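Side-chain contacts in signaling pathway modulator ZraP (Salmonella enterica subsp. enterica serovar Typhimurium, PDB 3LAY), which modulates the Zra envelope stress response as a periplasmic zinc-binding protein with both regulatory and chaperone functions: residues Tyr99-Asn102 against Ala103-Ala107; Glu131-Val134 against Lys135-Val138. All blocks are in the same frame, centred on the assembly; numbering follows the deposited sequence.

Contact 1 (Tyr99-Asn102 against Ala103-Ala107); sequences YEYN and ALLTA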
loop_
_atom_site.group_PDB
_atom_site.type_symbol
_atom_site.label_atom_id
_atom_site.label_comp_id
_atom_site.label_asym_id
_atom_site.label_seq_id
_atom_site.Cartn_x
_atom_site.Cartn_y
_atom_site.Cartn_z
ATOM N N TYR J 99 -5.442 19.974 20.160
ATOM C CA TYR J 99 -4.441 20.797 19.490
ATOM C C TYR J 99 -3.779 21.754 20.510
ATOM O O TYR J 99 -2.565 21.910 20.574
ATOM C CB TYR J 99 -5.056 21.629 18.368
ATOM C CG TYR J 99 -5.465 20.927 17.082
ATOM C CD1 TYR J 99 -4.548 20.285 16.281
ATOM C CD2 TYR J 99 -6.732 21.042 16.611
ATOM C CE1 TYR J 99 -4.910 19.717 15.083
ATOM C CE2 TYR J 99 -7.105 20.479 15.425
ATOM C CZ TYR J 99 -6.202 19.815 14.670
ATOM O OH TYR J 99 -6.644 19.261 13.500
ATOM N N GLU J 100 -4.609 22.411 21.294
ATOM C CA GLU J 100 -4.115 23.284 22.316
ATOM C C GLU J 100 -3.079 22.539 23.186
ATOM O O GLU J 100 -2.004 23.052 23.458
ATOM C CB GLU J 100 -5.295 23.791 23.154
ATOM C CG GLU J 100 -4.857 24.680 24.266
ATOM C CD GLU J 100 -5.959 25.446 24.986
ATOM O OE1 GLU J 100 -7.180 25.230 24.775
ATOM O OE2 GLU J 100 -5.564 26.296 25.804
ATOM N N TYR J 101 -3.411 21.322 23.596
ATOM C CA TYR J 101 -2.538 20.487 24.432
ATOM C C TYR J 101 -1.211 20.266 23.808
ATOM O O TYR J 101 -0.172 20.312 24.479
ATOM C CB TYR J 101 -3.168 19.113 24.593
ATOM C CG TYR J 101 -2.442 18.122 25.467
ATOM C CD1 TYR J 101 -2.399 18.280 26.840
ATOM C CD2 TYR J 101 -1.904 16.970 24.932
ATOM C CE1 TYR J 101 -1.770 17.345 27.658
ATOM C CE2 TYR J 101 -1.284 16.009 25.735
ATOM C CZ TYR J 101 -1.211 16.213 27.086
ATOM O OH TYR J 101 -0.586 15.287 27.877
ATOM N N ASN J 102 -1.247 19.966 22.513
ATOM C CA ASN J 102 -0.043 19.670 21.774
ATOM C C ASN J 102 0.763 20.949 21.587
ATOM O O ASN J 102 2.003 20.938 21.580
ATOM C CB ASN J 102 -0.399 18.935 20.488
ATOM C CG ASN J 102 -0.571 17.452 20.718
ATOM O OD1 ASN J 102 0.307 16.816 21.218
ATOM N ND2 ASN J 102 -1.679 16.912 20.352
ATOM N N ALA J 103 0.040 22.062 21.513
ATOM C CA ALA J 103 0.667 23.372 21.434
ATOM C C ALA J 103 1.445 23.570 22.739
ATOM O O ALA J 103 2.652 23.873 22.738
ATOM C CB ALA J 103 -0.384 24.457 21.253
ATOM N N LEU J 104 0.762 23.331 23.843
ATOM C CA LEU J 104 1.375 23.523 25.134
ATOM C C LEU J 104 2.612 22.653 25.288
ATOM O O LEU J 104 3.650 23.134 25.704
ATOM C CB LEU J 104 0.366 23.267 26.244
ATOM C CG LEU J 104 -0.748 24.320 26.181
ATOM C CD1 LEU J 104 -1.892 24.030 27.177
ATOM C CD2 LEU J 104 -0.184 25.736 26.388
ATOM N N LEU J 105 2.507 21.373 24.947
ATOM C CA LEU J 105 3.657 20.486 25.087
ATOM C C LEU J 105 4.844 20.950 24.233
ATOM O O LEU J 105 6.008 20.791 24.612
ATOM C CB LEU J 105 3.305 19.039 24.732
ATOM C CG LEU J 105 2.435 18.253 25.716
ATOM C CD1 LEU J 105 2.167 16.788 25.188
ATOM C CD2 LEU J 105 3.064 18.226 27.128
ATOM N N THR J 106 4.553 21.539 23.087
ATOM C CA THR J 106 5.618 21.934 22.185
ATOM C C THR J 106 6.115 23.368 22.426
ATOM O O THR J 106 7.107 23.769 21.865
ATOM C CB THR J 106 5.182 21.734 20.735
ATOM O OG1 THR J 106 3.919 22.378 20.542
ATOM C CG2 THR J 106 5.042 20.249 20.419
ATOM N N ALA J 107 5.438 24.113 23.290
ATOM C CA ALA J 107 5.824 25.493 23.604
ATOM C C ALA J 107 7.322 25.632 23.985
ATOM O O ALA J 107 7.916 24.766 24.634
ATOM C CB ALA J 107 4.906 26.076 24.718
#

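Contact 2 (Glu131-Val134 against Lys135-Val138); sequences EQRV and KRDV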
loop_
_atom_site.group_PDB
_atom_site.type_symbol
_atom_site.label_atom_id
_atom_site.label_comp_id
_atom_site.label_asym_id
_atom_site.label_seq_id
_atom_site.Cartn_x
_atom_site.Cartn_y
_atom_site.Cartn_z
ATOM N N GLU J 131 -19.924 8.544 26.960
ATOM C CA GLU J 131 -21.266 8.223 27.328
ATOM C C GLU J 131 -22.157 8.138 26.083
ATOM O O GLU J 131 -22.976 7.203 25.938
ATOM C CB GLU J 131 -21.832 9.256 28.288
ATOM C CG GLU J 131 -21.273 9.162 29.694
ATOM C CD GLU J 131 -22.003 10.052 30.677
ATOM O OE1 GLU J 131 -23.184 10.418 30.404
ATOM O OE2 GLU J 131 -21.408 10.354 31.732
ATOM N N GLN J 132 -21.998 9.114 25.188
ATOM C CA GLN J 132 -22.752 9.122 23.965
ATOM C C GLN J 132 -22.438 7.887 23.178
ATOM O O GLN J 132 -23.333 7.292 22.624
ATOM C CB GLN J 132 -22.517 10.395 23.157
ATOM C CG GLN J 132 -22.966 11.695 23.872
ATOM C CD GLN J 132 -24.421 11.674 24.243
ATOM O OE1 GLN J 132 -25.259 11.176 23.494
ATOM N NE2 GLN J 132 -24.736 12.199 25.407
ATOM N N ARG J 133 -21.198 7.463 23.125
ATOM C CA ARG J 133 -20.915 6.240 22.412
ATOM C C ARG J 133 -21.553 5.013 23.024
ATOM O O ARG J 133 -21.893 4.063 22.326
ATOM C CB ARG J 133 -19.425 5.971 22.372
ATOM C CG ARG J 133 -18.689 6.853 21.499
ATOM C CD ARG J 133 -17.236 6.699 21.769
ATOM N NE ARG J 133 -16.494 7.602 20.910
ATOM C CZ ARG J 133 -15.291 8.070 21.189
ATOM N NH1 ARG J 133 -14.707 7.739 22.334
ATOM N NH2 ARG J 133 -14.678 8.886 20.337
ATOM N N VAL J 134 -21.628 4.962 24.339
ATOM C CA VAL J 134 -22.273 3.821 24.932
ATOM C C VAL J 134 -23.728 3.828 24.542
ATOM O O VAL J 134 -24.249 2.795 24.151
ATOM C CB VAL J 134 -22.098 3.763 26.456
ATOM C CG1 VAL J 134 -22.892 2.581 27.030
ATOM C CG2 VAL J 134 -20.557 3.685 26.789
ATOM N N LYS J 135 -24.385 4.990 24.593
ATOM C CA LYS J 135 -25.803 5.048 24.166
ATOM C C LYS J 135 -25.919 4.522 22.787
ATOM O O LYS J 135 -26.819 3.767 22.476
ATOM C CB LYS J 135 -26.379 6.445 24.139
ATOM C CG LYS J 135 -26.503 7.091 25.476
ATOM C CD LYS J 135 -27.418 8.333 25.414
ATOM C CE LYS J 135 -27.377 9.102 26.790
ATOM N NZ LYS J 135 -27.790 10.558 26.676
ATOM N N ARG J 136 -24.983 4.903 21.946
ATOM C CA ARG J 136 -25.040 4.467 20.581
ATOM C C ARG J 136 -24.842 2.972 20.435
ATOM O O ARG J 136 -25.619 2.313 19.738
ATOM C CB ARG J 136 -23.967 5.157 19.807
ATOM C CG ARG J 136 -24.077 4.994 18.363
ATOM C CD ARG J 136 -22.763 5.327 17.728
ATOM N NE ARG J 136 -21.721 4.379 18.133
ATOM C CZ ARG J 136 -20.424 4.652 18.068
ATOM N NH1 ARG J 136 -20.043 5.857 17.650
ATOM N NH2 ARG J 136 -19.504 3.758 18.454
ATOM N N ASP J 137 -23.823 2.413 21.100
ATOM C CA ASP J 137 -23.572 0.982 20.969
ATOM C C ASP J 137 -24.766 0.194 21.499
ATOM O O ASP J 137 -25.154 -0.844 20.910
ATOM C CB ASP J 137 -22.317 0.571 21.692
ATOM C CG ASP J 137 -21.054 1.269 21.170
ATOM O OD1 ASP J 137 -20.970 1.537 19.973
ATOM O OD2 ASP J 137 -20.129 1.528 21.971
ATOM N N VAL J 138 -25.362 0.691 22.594
ATOM C CA VAL J 138 -26.511 0.038 23.201
ATOM C C VAL J 138 -27.724 0.109 22.260
ATOM O O VAL J 138 -28.521 -0.839 22.139
ATOM C CB VAL J 138 -26.884 0.725 24.530
ATOM C CG1 VAL J 138 -28.230 0.281 24.975
ATOM C CG2 VAL J 138 -25.813 0.471 25.573
#

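Contact 1 (Tyr99-Asn102 against Ala103-Ala107)
Leu105 lies over one face of the Tyr101 ring. Its CD1 methyl reaches the outer part of the ring, 3.6 Å from Tyr101 CE2, and the two side chains cross at a slant. Tyr101 is placed for this by its first torsion: CG stands anti to the backbone N (chi1 -178°). One residue back along the helix, Leu104 CD1 lies 4.2 Å from Glu100 CG. Thr106 turns its hydroxyl back to the preceding turn. OG1 is 2.6 Å from Asn102 O and 2.9 Å from Ala103 O, and its proton could serve either carbonyl; Ser96 of the second subunit is a weak further partner. A chi1 of 52° swings OG1 in between the backbone N and the carbonyl carbon. Asn102 O accepts the backbone bond from Thr106 N, at 3.0 Å. The i to i+4 bonds of the last turns of helix 70-106 carry these side chains, and helical geometry ends at Ala107. Ile115 of helix 112-142 touches both Tyr101 and Leu105. Tyr101 OH is hydrogen-bonded to Asp137 of the third subunit. The tyrosine thus has an apolar ring face covered within its own helix and a polar end held across a subunit interface of the decamer.

Contact 2 (Glu131-Val134 against Lys135-Val138)
Four successive i to i+4 backbone hydrogen bonds join Glu131-Val134 to Lys135-Val138, from Lys135 N to Glu131 O at 2.9 Å through to Val138 N to Val134 O at 2.8 Å. Val134 and Val138 meet on one side of the helix. Val134 CG1 is 3.9 Å from Val138 CG2, and the side chains slant across each other. Gln132 and Lys135 pack side by side and point the same way. Gln132 bends at chi2 (-58°), which turns its amide toward Lys135. Gln132 NE2 and Lys135 NZ, both donors, approach to 3.7 Å with no hydrogen bond between them. This stretch belongs to helix 112-142, the second arm of an antiparallel helical hairpin that is repeated in the decameric alpha-helical barrel. On the side facing helix 70-106, Arg133 CG sits over one face of the Arg136 guanidinium, 4.2 Å from Arg136 NH1. Arg136 also makes a cation-pi contact with Tyr83, while Arg133 forms a salt bridge with Asp130. Arg136 bends at chi3 (65°) and brings NH2 within 3.1 Å of Asp137 OD1 in a salt bridge. OD1 is met on its syn side and lies near the guanidinium plane, with the donor tilted 22° from the carboxylate plane; NE adds a weak bond to the same oxygen. The other oxygen, Asp137 OD2, is hydrogen-bonded to Tyr101 of the third subunit.

Overall arrangement
From the N terminus, the modelled chain runs along helix 70-106. Contact 1 occupies the last turns of that helix. The chain then turns back and enters helix 112-142, where contact 2 lies towards the C-terminal end. Each contact stays within one continuous helical stretch, so neither closes a loop. They follow in series, without nesting or crossing. Contact 1 and contact 2 lie on opposite sides of the chain's centre, their centres about 30 Å and their nearest atoms about 14 Å apart. Both touch the third subunit: Tyr101 meets Val134 and Asp137, and Leu105 meets Asp137, of the third subunit. These tie the turn end of one hairpin to helix 112-142 of another.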